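Long-range contacts in aryl esterase (Mycobacterium smegmatis, PDB 2Q0Q), which catalyses the hydrolysis of aryl esters and also acyl transfer to alcohols in water, working as an oligomeric hydrolase of the SGNH family: residues G[32-37]-G[199-204]; G[178-183]-G[206-211]; G[2-7]-G[47-52]; G[137-142]-G[162-167]; G[97-102]-G[151-156]. All blocks are in the same frame, centred on the assembly; numbering follows the deposited sequence.

Contact 1: residues G[32-37]-G[199-204]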
# COMPACT_ATOMS: atom_id res chain seq x y z
N VAL G 32 35.36 26.40 0.74
CA VAL G 32 34.51 27.50 1.15
C VAL G 32 33.25 27.06 1.87
O VAL G 32 32.85 27.67 2.85
CB VAL G 32 34.16 28.41 -0.06
CG1 VAL G 32 33.17 29.49 0.34
CG2 VAL G 32 35.44 29.01 -0.64
N ARG G 33 32.62 25.98 1.40
CA ARG G 33 31.53 25.41 2.16
C ARG G 33 32.02 24.98 3.56
O ARG G 33 33.20 24.70 3.76
CB ARG G 33 30.84 24.28 1.37
CG ARG G 33 31.70 23.11 0.88
CD ARG G 33 30.87 22.32 -0.09
NE ARG G 33 31.50 21.06 -0.47
CZ ARG G 33 32.11 20.80 -1.63
NH1 ARG G 33 32.22 21.74 -2.56
NH2 ARG G 33 32.62 19.60 -1.84
N TRP G 34 31.12 24.99 4.53
CA TRP G 34 31.54 24.80 5.93
C TRP G 34 32.09 23.41 6.20
O TRP G 34 32.93 23.25 7.08
CB TRP G 34 30.41 25.16 6.91
CG TRP G 34 29.20 24.25 6.93
CD1 TRP G 34 27.98 24.49 6.35
CD2 TRP G 34 29.09 23.00 7.60
NE1 TRP G 34 27.13 23.45 6.61
CE2 TRP G 34 27.78 22.51 7.35
CE3 TRP G 34 29.98 22.22 8.35
CZ2 TRP G 34 27.34 21.29 7.86
CZ3 TRP G 34 29.54 21.01 8.85
CH2 TRP G 34 28.24 20.55 8.60
N THR G 35 31.64 22.41 5.43
CA THR G 35 32.19 21.06 5.56
C THR G 35 33.70 21.04 5.22
O THR G 35 34.48 20.30 5.82
CB THR G 35 31.42 20.02 4.69
OG1 THR G 35 31.38 20.44 3.32
CG2 THR G 35 30.01 19.88 5.19
N GLY G 36 34.08 21.86 4.25
CA GLY G 36 35.49 22.02 3.87
C GLY G 36 36.28 22.79 4.90
O GLY G 36 37.39 22.38 5.24
N VAL G 37 35.72 23.90 5.40
CA VAL G 37 36.32 24.68 6.48
C VAL G 37 36.50 23.81 7.73
O VAL G 37 37.55 23.87 8.39
CB VAL G 37 35.47 25.91 6.83
CG1 VAL G 37 36.04 26.59 8.06
CG2 VAL G 37 35.42 26.85 5.63
N ALA G 199 30.95 33.92 4.51
CA ALA G 199 31.28 34.22 5.92
C ALA G 199 30.47 33.41 6.94
O ALA G 199 31.02 32.97 7.99
CB ALA G 199 31.13 35.71 6.22
N ASN G 200 29.18 33.16 6.61
CA ASN G 200 28.35 32.15 7.30
C ASN G 200 29.00 30.77 7.32
O ASN G 200 29.02 30.10 8.37
CB ASN G 200 26.99 31.95 6.60
CG ASN G 200 26.04 33.07 6.78
OD1 ASN G 200 25.02 33.14 6.07
ND2 ASN G 200 26.32 33.95 7.73
N ASN G 201 29.49 30.32 6.15
CA ASN G 201 30.09 28.99 6.02
C ASN G 201 31.36 28.90 6.86
O ASN G 201 31.58 27.95 7.62
CB ASN G 201 30.43 28.68 4.57
CG ASN G 201 29.26 28.12 3.82
OD1 ASN G 201 28.89 26.97 4.02
ND2 ASN G 201 28.65 28.95 2.95
N ARG G 202 32.20 29.91 6.75
CA ARG G 202 33.44 29.94 7.50
C ARG G 202 33.22 29.90 9.02
O ARG G 202 33.87 29.13 9.73
CB ARG G 202 34.24 31.16 7.09
CG ARG G 202 35.54 31.39 7.82
CD ARG G 202 36.58 30.52 7.24
NE ARG G 202 37.82 30.59 7.99
CZ ARG G 202 38.90 29.90 7.67
NH1 ARG G 202 38.90 29.10 6.61
NH2 ARG G 202 40.00 30.02 8.40
N ASP G 203 32.33 30.74 9.54
CA ASP G 203 32.10 30.78 10.97
C ASP G 203 31.51 29.48 11.52
O ASP G 203 31.86 29.05 12.64
CB ASP G 203 31.16 31.93 11.35
CG ASP G 203 31.78 33.31 11.13
OD1 ASP G 203 33.02 33.46 11.19
OD2 ASP G 203 31.00 34.26 10.91
N LEU G 204 30.59 28.89 10.76
CA LEU G 204 29.96 27.63 11.17
C LEU G 204 31.00 26.50 11.22
O LEU G 204 31.02 25.69 12.15
CB LEU G 204 28.82 27.23 10.23
CG LEU G 204 27.98 26.05 10.75
CD1 LEU G 204 27.36 26.38 12.11
CD2 LEU G 204 26.94 25.64 9.78
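Val32 touches the second helix through its backbone: its O lies 3.1 Å from Asn201 CB. Arg33 follows as the N-cap of helix 34-42, and its long side chain turns off to Phe28 O and to a salt bridge with Glu50. Trp34 carries the centre of the contact. Its N gives a weak, bent hydrogen bond to Asn201 OD1 (3.0 Å, 133° at the hydrogen), and the same oxygen sits at the indole edge, 3.5 Å from Trp34 CD1. Thr197 O takes the ND2 end of that amide, which fixes the flip of Asn201. With chi1 at 68°, the indole swings alongside Leu204, whose CD2 lies over the five-membered ring, 3.7 Å from its centroid and almost on the normal, a CH-pi contact. Thr35 CG2 lies over the opposite face, so the indole is sandwiched. A turn later, Val37 CG1 packs 3.7 Å from Arg202 O and also against CD of the bent Arg202 chain. Helices 34-42 and 198-215 thus meet beside the central sheet: Trp34 and Leu204 both rest on Met90 of strand 86-90, and Trp34 also reaches Leu208 and Thr13 of helix 11-14.

Contact 2: residues G[178-183]-G[206-211]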
# COMPACT_ATOMS: atom_id res chain seq x y z
N PRO G 178 24.65 15.05 22.41
CA PRO G 178 25.17 16.42 22.22
C PRO G 178 24.31 17.27 21.26
O PRO G 178 23.86 16.77 20.23
CB PRO G 178 26.56 16.20 21.60
CG PRO G 178 26.90 14.81 21.84
CD PRO G 178 25.62 14.04 21.96
N PHE G 179 24.14 18.54 21.62
CA PHE G 179 23.44 19.52 20.81
C PHE G 179 24.33 20.74 20.53
O PHE G 179 25.12 21.15 21.39
CB PHE G 179 22.16 19.98 21.53
CG PHE G 179 21.54 21.21 20.94
CD1 PHE G 179 20.77 21.11 19.78
CD2 PHE G 179 21.74 22.45 21.53
CE1 PHE G 179 20.20 22.25 19.22
CE2 PHE G 179 21.15 23.60 20.97
CZ PHE G 179 20.39 23.48 19.81
N PHE G 180 24.16 21.33 19.35
CA PHE G 180 24.77 22.63 19.03
C PHE G 180 23.82 23.46 18.16
O PHE G 180 23.25 22.97 17.21
CB PHE G 180 26.11 22.43 18.31
CG PHE G 180 26.78 23.72 17.89
CD1 PHE G 180 27.44 24.51 18.81
CD2 PHE G 180 26.75 24.13 16.55
CE1 PHE G 180 28.05 25.73 18.42
CE2 PHE G 180 27.36 25.32 16.15
CZ PHE G 180 28.01 26.11 17.08
N ASP G 181 23.69 24.74 18.49
CA ASP G 181 22.85 25.64 17.73
C ASP G 181 23.71 26.45 16.77
O ASP G 181 24.44 27.37 17.19
CB ASP G 181 22.08 26.58 18.67
CG ASP G 181 21.18 27.58 17.94
OD1 ASP G 181 20.87 27.38 16.74
OD2 ASP G 181 20.80 28.60 18.58
N ALA G 182 23.54 26.19 15.49
CA ALA G 182 24.24 26.95 14.46
C ALA G 182 23.87 28.43 14.55
O ALA G 182 24.69 29.29 14.25
CB ALA G 182 23.94 26.39 13.10
N GLY G 183 22.65 28.72 14.99
CA GLY G 183 22.19 30.08 15.15
C GLY G 183 22.91 30.82 16.28
O GLY G 183 22.80 32.04 16.33
N VAL G 206 34.32 26.79 11.70
CA VAL G 206 35.26 27.05 12.81
C VAL G 206 34.66 26.72 14.21
O VAL G 206 35.37 26.28 15.15
CB VAL G 206 35.73 28.51 12.78
CG1 VAL G 206 36.30 28.91 14.12
CG2 VAL G 206 36.74 28.71 11.66
N ALA G 207 33.32 26.89 14.28
CA ALA G 207 32.64 26.59 15.52
C ALA G 207 32.48 25.09 15.67
O ALA G 207 32.68 24.56 16.76
CB ALA G 207 31.29 27.23 15.52
N LEU G 208 32.07 24.44 14.58
CA LEU G 208 31.88 22.98 14.60
C LEU G 208 33.20 22.23 14.77
O LEU G 208 33.21 21.11 15.32
CB LEU G 208 31.12 22.50 13.35
CG LEU G 208 29.61 22.82 13.31
CD1 LEU G 208 29.00 22.54 11.93
CD2 LEU G 208 28.83 22.06 14.42
N ALA G 209 34.29 22.78 14.24
CA ALA G 209 35.61 22.17 14.43
C ALA G 209 35.88 22.06 15.94
O ALA G 209 36.28 21.01 16.43
CB ALA G 209 36.68 23.00 13.74
N GLU G 210 35.61 23.12 16.70
CA GLU G 210 35.75 23.05 18.15
C GLU G 210 34.82 21.98 18.76
O GLU G 210 35.20 21.24 19.66
CB GLU G 210 35.51 24.45 18.76
CG GLU G 210 35.67 24.51 20.26
CD GLU G 210 34.39 24.19 21.05
OE1 GLU G 210 33.27 24.35 20.48
OE2 GLU G 210 34.57 23.61 22.20
N GLN G 211 33.59 21.93 18.26
CA GLN G 211 32.63 20.98 18.78
C GLN G 211 33.12 19.54 18.54
O GLN G 211 33.06 18.73 19.46
CB GLN G 211 31.27 21.17 18.10
CG GLN G 211 30.59 22.45 18.51
CD GLN G 211 29.96 22.30 19.87
OE1 GLN G 211 28.99 21.55 20.01
NE2 GLN G 211 30.55 22.94 20.88
O HOH W 1 27.77 20.10 21.89
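Gln211 sets its CG over a face of the Phe180 ring, with its amide beside CD1 and CB, and makes no direct hydrogen bond to the strand. The CG stands 4.2 Å from the ring centroid, 25° off the normal, a CH-pi contact, and the amide plane is inclined by only 30° to the ring. A bend at chi2 (-78°) folds the chain back so that Gln211 OE1 comes 3.5 Å from Phe180 CB. A water molecule bridges the strand backbone and the glutamine side chain, donating to Phe179 O at 2.9 Å and to Gln211 OE1 at 2.7 Å. The other end of the amide is held as well: Gln211 NE2 donates in its own plane to the syn lone pair of Glu210 OE1, 3.1 Å away. Further round the ring, Leu208 CD2 approaches Phe180 CD2 at 3.6 Å and Ala207 CB reaches Phe180 CZ at 3.8 Å. The helix segment runs nearly antiparallel to strand 179-181, as expected where a C-terminal helix covers an outer strand of an alpha/beta sheet. With both amide ends engaged, the rotation of Gln211 is defined: its CG lies over the aromatic ring while its oxygen is hydrated.

Contact 3: residues G[2-7]-G[47-52]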
# COMPACT_ATOMS: atom_id res chain seq x y z
N ALA G 2 42.46 8.02 10.98
CA ALA G 2 41.74 9.29 11.25
C ALA G 2 40.40 9.04 11.90
O ALA G 2 39.82 7.97 11.73
CB ALA G 2 41.56 10.10 9.96
N LYS G 3 39.91 10.02 12.66
CA LYS G 3 38.54 9.97 13.17
C LYS G 3 37.59 10.46 12.08
O LYS G 3 37.86 11.48 11.44
CB LYS G 3 38.43 10.79 14.45
CG LYS G 3 39.09 10.10 15.64
CD LYS G 3 38.58 10.61 16.97
CE LYS G 3 39.24 9.89 18.14
NZ LYS G 3 38.80 8.47 18.23
N ARG G 4 36.50 9.74 11.88
CA ARG G 4 35.64 9.95 10.72
C ARG G 4 34.35 10.65 11.12
O ARG G 4 33.61 10.15 11.98
CB ARG G 4 35.33 8.63 10.01
CG ARG G 4 36.57 7.89 9.55
CD ARG G 4 36.29 6.69 8.66
NE ARG G 4 36.45 7.05 7.25
CZ ARG G 4 35.56 6.87 6.28
NH1 ARG G 4 34.41 6.25 6.47
NH2 ARG G 4 35.87 7.28 5.06
N ILE G 5 34.10 11.79 10.48
CA ILE G 5 32.96 12.66 10.77
C ILE G 5 32.01 12.76 9.58
O ILE G 5 32.36 13.33 8.55
CB ILE G 5 33.43 14.11 11.09
CG1 ILE G 5 34.66 14.11 12.02
CG2 ILE G 5 32.26 14.91 11.66
CD1 ILE G 5 34.42 13.50 13.37
N LEU G 6 30.80 12.22 9.71
CA LEU G 6 29.77 12.30 8.66
C LEU G 6 28.88 13.53 8.88
O LEU G 6 28.30 13.67 9.95
CB LEU G 6 28.87 11.05 8.69
CG LEU G 6 27.61 11.06 7.81
CD1 LEU G 6 28.02 11.12 6.36
CD2 LEU G 6 26.80 9.83 8.09
N CYS G 7 28.78 14.38 7.87
CA CYS G 7 27.96 15.61 7.90
C CYS G 7 26.72 15.33 7.06
O CYS G 7 26.77 15.33 5.83
CB CYS G 7 28.73 16.82 7.36
SG CYS G 7 30.14 17.23 8.43
N GLU G 47 38.77 13.03 9.18
CA GLU G 47 38.26 12.94 7.83
C GLU G 47 36.77 13.28 7.84
O GLU G 47 36.00 12.63 8.56
CB GLU G 47 38.46 11.51 7.30
CG GLU G 47 38.11 11.34 5.82
CD GLU G 47 38.09 9.90 5.39
OE1 GLU G 47 38.58 9.03 6.16
OE2 GLU G 47 37.59 9.63 4.27
N VAL G 48 36.38 14.26 7.03
CA VAL G 48 34.99 14.69 6.91
C VAL G 48 34.32 14.10 5.67
O VAL G 48 34.89 14.06 4.59
CB VAL G 48 34.89 16.24 6.89
CG1 VAL G 48 33.46 16.71 6.54
CG2 VAL G 48 35.34 16.79 8.23
N ILE G 49 33.09 13.62 5.86
CA ILE G 49 32.31 12.99 4.80
C ILE G 49 31.07 13.84 4.54
O ILE G 49 30.28 14.06 5.46
CB ILE G 49 31.92 11.57 5.23
CG1 ILE G 49 33.18 10.72 5.45
CG2 ILE G 49 30.98 10.96 4.23
CD1 ILE G 49 33.05 9.74 6.59
N GLU G 50 30.93 14.32 3.31
CA GLU G 50 29.87 15.27 2.91
C GLU G 50 28.65 14.55 2.36
O GLU G 50 28.68 14.02 1.24
CB GLU G 50 30.39 16.23 1.85
CG GLU G 50 31.57 17.05 2.35
CD GLU G 50 32.23 17.91 1.29
OE1 GLU G 50 32.30 17.51 0.10
OE2 GLU G 50 32.71 18.99 1.68
N GLU G 51 27.60 14.50 3.16
CA GLU G 51 26.32 13.97 2.72
C GLU G 51 25.23 15.02 2.91
O GLU G 51 24.31 14.84 3.69
CB GLU G 51 25.99 12.66 3.45
CG GLU G 51 26.91 11.49 3.06
CD GLU G 51 26.53 10.81 1.76
OE1 GLU G 51 25.42 11.06 1.21
OE2 GLU G 51 27.33 9.94 1.33
N GLY G 52 25.32 16.09 2.12
CA GLY G 52 24.31 17.13 2.10
C GLY G 52 23.52 17.04 0.81
O GLY G 52 24.13 17.05 -0.27
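A parallel ladder at one side of the central beta-sheet pairs Arg4, Ile5, Leu6 and Cys7 with Glu47, Val48, Ile49 and Glu50 in turn. Its bonds come from alternate residues: Ile5 N donates to Glu47 O at 2.8 Å, Ile5 O accepts from Ile49 N at 2.8 Å, and Cys7 repeats the pattern with Ile49 O and Glu51 N. In the first pair the side chains also meet: Arg4 grips Glu47 side-on, its NE 3.1 Å from Glu47 OE1 and its NH2 3.0 Å from Glu47 OE2. The grip is not coplanar: guanidinium and carboxylate planes stand 69° apart, and both nitrogens meet their oxygens from above the carboxylate plane. A bend at chi3 (98°) turns the guanidinium so that one face lies on Ile49 CD1, 3.7 Å from Arg4 NH1. Strands 3-9 and 46-52 are joined through helix 34-42, a beta-alpha-beta unit of the flavodoxin-like fold shared by SGNH hydrolases, with 46-52 outermost within the chain. That helix packs on the face bearing Cys7 and Val48, where Cys7 SG lies 3.9 Å from Val48 CG1. On the other face, toward helix 70-81, Leu6 CD1 touches Ile49 CG2 at 3.7 Å and Glu51 CG at 3.5 Å. Glu51 bends at chi2, and its carboxylate oxygens bond to His81 and Tyr73. Glu51 of a second subunit comes close to it, a meeting of like charges that could raise the proton affinity of the pair.

Contact 4: residues G[137-142]-G[162-167]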
# COMPACT_ATOMS: atom_id res chain seq x y z
N VAL G 137 22.20 19.44 15.38
CA VAL G 137 22.43 20.86 15.10
C VAL G 137 21.16 21.51 14.60
O VAL G 137 20.59 21.08 13.60
CB VAL G 137 23.52 21.07 14.05
CG1 VAL G 137 23.72 22.52 13.76
CG2 VAL G 137 24.85 20.40 14.48
N SER G 138 20.72 22.57 15.29
CA SER G 138 19.61 23.37 14.79
C SER G 138 20.18 24.34 13.76
O SER G 138 21.24 24.97 14.02
CB SER G 138 18.88 24.12 15.91
OG SER G 138 19.80 24.74 16.78
N PRO G 139 19.52 24.47 12.58
CA PRO G 139 19.99 25.46 11.62
C PRO G 139 19.66 26.86 12.13
O PRO G 139 18.84 27.01 13.04
CB PRO G 139 19.15 25.15 10.37
CG PRO G 139 17.85 24.66 10.94
CD PRO G 139 18.30 23.79 12.10
N PRO G 140 20.26 27.90 11.54
CA PRO G 140 19.88 29.25 11.92
C PRO G 140 18.51 29.63 11.39
O PRO G 140 18.06 29.09 10.36
CB PRO G 140 20.97 30.11 11.28
CG PRO G 140 21.49 29.34 10.21
CD PRO G 140 21.29 27.90 10.50
N PRO G 141 17.82 30.57 12.06
CA PRO G 141 16.51 30.98 11.58
C PRO G 141 16.60 31.52 10.15
O PRO G 141 17.61 32.15 9.78
CB PRO G 141 16.10 32.06 12.59
CG PRO G 141 16.89 31.74 13.83
CD PRO G 141 18.21 31.29 13.29
N LEU G 142 15.57 31.26 9.36
CA LEU G 142 15.43 31.87 8.05
C LEU G 142 15.29 33.40 8.18
O LEU G 142 15.03 33.94 9.27
CB LEU G 142 14.22 31.31 7.31
CG LEU G 142 14.28 29.83 6.92
CD1 LEU G 142 12.91 29.27 6.58
CD2 LEU G 142 15.25 29.60 5.76
N THR G 162 12.84 29.74 14.10
CA THR G 162 13.26 30.41 15.35
C THR G 162 13.05 29.51 16.58
O THR G 162 13.61 29.76 17.63
CB THR G 162 12.50 31.72 15.60
OG1 THR G 162 11.14 31.45 15.97
CG2 THR G 162 12.56 32.66 14.40
N GLU G 163 12.20 28.48 16.45
CA GLU G 163 11.89 27.55 17.55
C GLU G 163 12.74 26.27 17.57
O GLU G 163 12.65 25.50 18.53
CB GLU G 163 10.42 27.15 17.51
CG GLU G 163 9.46 28.35 17.58
CD GLU G 163 9.74 29.23 18.78
OE1 GLU G 163 9.89 30.47 18.60
OE2 GLU G 163 9.79 28.68 19.90
N LEU G 164 13.54 26.05 16.54
CA LEU G 164 14.22 24.75 16.41
C LEU G 164 15.35 24.59 17.42
O LEU G 164 15.58 23.50 17.92
CB LEU G 164 14.74 24.55 14.99
CG LEU G 164 13.62 24.41 13.95
CD1 LEU G 164 14.18 24.32 12.55
CD2 LEU G 164 12.76 23.21 14.26
N ALA G 165 16.06 25.67 17.75
CA ALA G 165 17.07 25.55 18.77
C ALA G 165 16.43 25.08 20.09
O ALA G 165 16.97 24.22 20.79
CB ALA G 165 17.81 26.86 18.98
N ARG G 166 15.26 25.64 20.42
CA ARG G 166 14.58 25.27 21.65
C ARG G 166 14.15 23.80 21.65
O ARG G 166 14.44 23.07 22.60
CB ARG G 166 13.35 26.16 21.88
CG ARG G 166 12.65 25.86 23.19
CD ARG G 166 11.59 26.87 23.52
NE ARG G 166 10.52 26.88 22.53
CZ ARG G 166 9.48 26.04 22.52
NH1 ARG G 166 9.37 25.08 23.44
NH2 ARG G 166 8.55 26.14 21.56
N VAL G 167 13.43 23.40 20.62
CA VAL G 167 12.88 22.05 20.58
C VAL G 167 13.98 21.00 20.38
O VAL G 167 13.89 19.93 20.96
CB VAL G 167 11.70 21.86 19.53
CG1 VAL G 167 10.55 22.82 19.84
CG2 VAL G 167 12.17 22.03 18.10
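Asp181 OD1 is held by two donors, Gly183 N, which closes an Asx turn, and the hydroxyl of Ser138, and it is this serine OG that rests against Ala165, 3.5 Å from its CA and 3.6 Å from its CB. Chi1 of 46° tucks the serine hydroxyl between its own backbone N and carbonyl carbon, from where it can serve the aspartate and still lie against the small alanine. No hydrogen bond crosses between 137-142 and 162-167; the remainder is apolar. Pro139 CG meets a methyl of Leu164, CD1, at 4.0 Å, and Pro141 CB meets the Thr162 methyl CG2 at the same separation. Thr162 turns its hydroxyl elsewhere, to Gln159 O. Within 162-167, Arg166 holds Glu163 side-on, with NE and NH2 both directed at the single oxygen OE2, each 3.3 Å away; the oxygen lies in the guanidinium plane. The proline-rich turn that leaves strand 133-138 is thereby packed against helix 164-175, the helix that leads on to the neighbouring strand 179-181 in a beta-alpha-beta arrangement. Leu164 also leans on Ile107 of helix 104-119, Pro139 on Met90 of strand 86-90, and Val167 on Leu152 of a third subunit.

Contact 5: residues G[97-102]-G[151-156]. With SO4 (sulfate ion), chain U.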
# COMPACT_ATOMS: atom_id res chain seq x y z
N LYS G 97 8.79 24.37 5.31
CA LYS G 97 8.05 24.79 4.13
C LYS G 97 6.55 24.64 4.39
O LYS G 97 6.12 23.70 5.05
CB LYS G 97 8.48 24.03 2.90
CG LYS G 97 9.91 24.37 2.44
CD LYS G 97 10.37 23.43 1.35
CE LYS G 97 11.73 23.82 0.87
NZ LYS G 97 12.31 22.87 -0.12
N ALA G 98 5.78 25.59 3.86
CA ALA G 98 4.34 25.72 4.18
C ALA G 98 3.55 24.47 3.86
O ALA G 98 2.62 24.12 4.60
CB ALA G 98 3.72 26.94 3.46
N TYR G 99 3.90 23.82 2.75
CA TYR G 99 3.15 22.66 2.29
C TYR G 99 3.30 21.42 3.16
O TYR G 99 2.48 20.50 3.06
CB TYR G 99 3.44 22.34 0.82
CG TYR G 99 4.88 22.08 0.41
CD1 TYR G 99 5.42 20.81 0.43
CD2 TYR G 99 5.69 23.12 -0.05
CE1 TYR G 99 6.74 20.56 0.01
CE2 TYR G 99 7.00 22.89 -0.46
CZ TYR G 99 7.53 21.62 -0.43
OH TYR G 99 8.82 21.42 -0.85
N PHE G 100 4.33 21.37 4.00
CA PHE G 100 4.46 20.25 4.93
C PHE G 100 3.53 20.38 6.15
O PHE G 100 3.30 19.37 6.82
CB PHE G 100 5.90 20.06 5.40
CG PHE G 100 6.83 19.56 4.32
CD1 PHE G 100 7.97 20.26 4.01
CD2 PHE G 100 6.57 18.37 3.65
CE1 PHE G 100 8.85 19.82 3.05
CE2 PHE G 100 7.44 17.93 2.68
CZ PHE G 100 8.58 18.69 2.37
N ARG G 101 3.02 21.58 6.40
CA ARG G 101 2.13 21.82 7.54
C ARG G 101 2.67 21.24 8.85
O ARG G 101 1.94 20.63 9.63
CB ARG G 101 0.72 21.31 7.23
CG ARG G 101 0.04 22.10 6.10
CD ARG G 101 -0.95 21.27 5.37
NE ARG G 101 -1.85 22.05 4.50
CZ ARG G 101 -1.68 22.25 3.19
NH1 ARG G 101 -0.61 21.77 2.52
NH2 ARG G 101 -2.60 22.95 2.53
N ARG G 102 3.97 21.41 9.06
CA ARG G 102 4.62 20.91 10.28
C ARG G 102 4.85 21.99 11.34
O ARG G 102 5.15 23.13 11.02
CB ARG G 102 5.95 20.24 9.96
CG ARG G 102 5.81 18.81 9.48
CD ARG G 102 7.15 18.08 9.46
NE ARG G 102 6.91 16.63 9.44
CZ ARG G 102 7.83 15.68 9.61
NH1 ARG G 102 9.12 15.98 9.77
NH2 ARG G 102 7.45 14.41 9.61
N GLN G 151 9.35 33.01 -1.08
CA GLN G 151 8.40 33.54 -0.11
C GLN G 151 7.18 32.63 0.06
O GLN G 151 6.70 32.44 1.17
CB GLN G 151 7.93 34.95 -0.52
CG GLN G 151 8.98 36.01 -0.48
CD GLN G 151 8.40 37.41 -0.74
OE1 GLN G 151 7.51 37.87 -0.00
NE2 GLN G 151 8.90 38.10 -1.76
N LEU G 152 6.68 32.07 -1.04
CA LEU G 152 5.47 31.24 -1.03
C LEU G 152 5.73 29.92 -0.33
O LEU G 152 4.98 29.55 0.60
CB LEU G 152 4.95 30.96 -2.45
CG LEU G 152 4.07 32.07 -3.02
CD1 LEU G 152 4.07 32.10 -4.54
CD2 LEU G 152 2.63 31.97 -2.46
N ILE G 153 6.75 29.19 -0.77
CA ILE G 153 6.96 27.83 -0.22
C ILE G 153 7.38 27.86 1.25
O ILE G 153 7.14 26.90 2.00
CB ILE G 153 7.96 26.96 -1.05
CG1 ILE G 153 9.38 27.51 -0.98
CG2 ILE G 153 7.51 26.84 -2.51
CD1 ILE G 153 10.42 26.61 -1.60
N PHE G 154 8.01 28.95 1.67
CA PHE G 154 8.44 29.09 3.05
C PHE G 154 7.51 29.94 3.94
O PHE G 154 7.88 30.28 5.05
CB PHE G 154 9.86 29.65 3.11
CG PHE G 154 10.94 28.62 2.97
CD1 PHE G 154 11.72 28.52 1.81
CD2 PHE G 154 11.16 27.71 4.00
CE1 PHE G 154 12.72 27.52 1.71
CE2 PHE G 154 12.14 26.73 3.89
CZ PHE G 154 12.93 26.64 2.75
N GLU G 155 6.31 30.24 3.47
CA GLU G 155 5.36 31.04 4.24
C GLU G 155 5.15 30.40 5.62
O GLU G 155 4.81 29.22 5.73
CB GLU G 155 4.04 31.16 3.46
CG GLU G 155 2.96 31.97 4.14
CD GLU G 155 1.81 32.35 3.19
OE1 GLU G 155 2.05 32.62 1.98
OE2 GLU G 155 0.64 32.40 3.66
N GLY G 156 5.41 31.17 6.68
CA GLY G 156 5.31 30.64 8.05
C GLY G 156 6.56 29.94 8.54
O GLY G 156 6.64 29.55 9.72
S SO4 U . 16.48 23.95 0.13
O1 SO4 U . 15.89 24.96 1.09
O2 SO4 U . 17.31 22.98 0.90
O3 SO4 U . 15.36 23.43 -0.67
O4 SO4 U . 17.40 24.67 -0.75
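Lys97 stretches its aliphatic chain over one face of the Phe154 ring: CG stands 3.9 Å from the ring centroid, 23° off the normal, in a CH-pi contact, and farther along Lys97 CE is 3.6 Å from Phe154 CZ. The chain is extended beyond CG (chi2 171°), which carries the amine past the ring to a bound sulfate, with Lys97 NZ bonded to its O3 at 3.1 Å. Another sulfate oxygen, O1, lies in the ring plane at the edge of Phe154, 3.8 Å from CZ. Ile153 CD1 also touches Lys97 CE, at 3.9 Å, from a direction roughly square to the ring contact. A backbone bond sets these groups in place: Ala98 N donates to Ile153 O at 2.7 Å, nearly straight (162°), and so takes up a carbonyl at the end of helix 148-153. Beside it, Ala98 CB packs on Glu155 O at 3.4 Å, and Tyr99 brings its ring edge to Ile153 while its hydroxyl bonds Asp62. Farther out, Phe154 is backed by Leu142, Met145 and Ile194, and Arg101 forms a salt bridge with Asp106 of a fourth subunit. The sulfate, probably from the crystallisation liquor, also bonds Ser11 OG, His195 NE2, Ala55 N and Asn94 ND2. Ser11 and His195 fit, with Asp192, the charge-relay geometry of a Ser-His-Asp triad, so the anion probably occupies the active site. Lys97 and Phe154 would then form part of its wall, one offering an amine that could add positive potential, the other an apolar edge.

Contact 3 builds one side of the parallel sheet, whose strand order is 2-1-3-4-5, while contacts 2 and 4 involve the last two strands, neighbours at the other side. Contact 1 brings helix 34-42, which connects the strands of contact 3, against helix 198-215, which it shares with contact 2; their centres are about 12 Å apart. Along the chain, contacts 1 and 3 cross, as do 1 and 2, whereas 4 and 5, which also cross each other, are nested within the loop closed by contact 1. Contact 5 is peripheral, its centre about 31 Å from that of contact 3, and touches contact 4 through Leu142 and Phe154, linking the sheet to the probable active-site rim and a subunit interface.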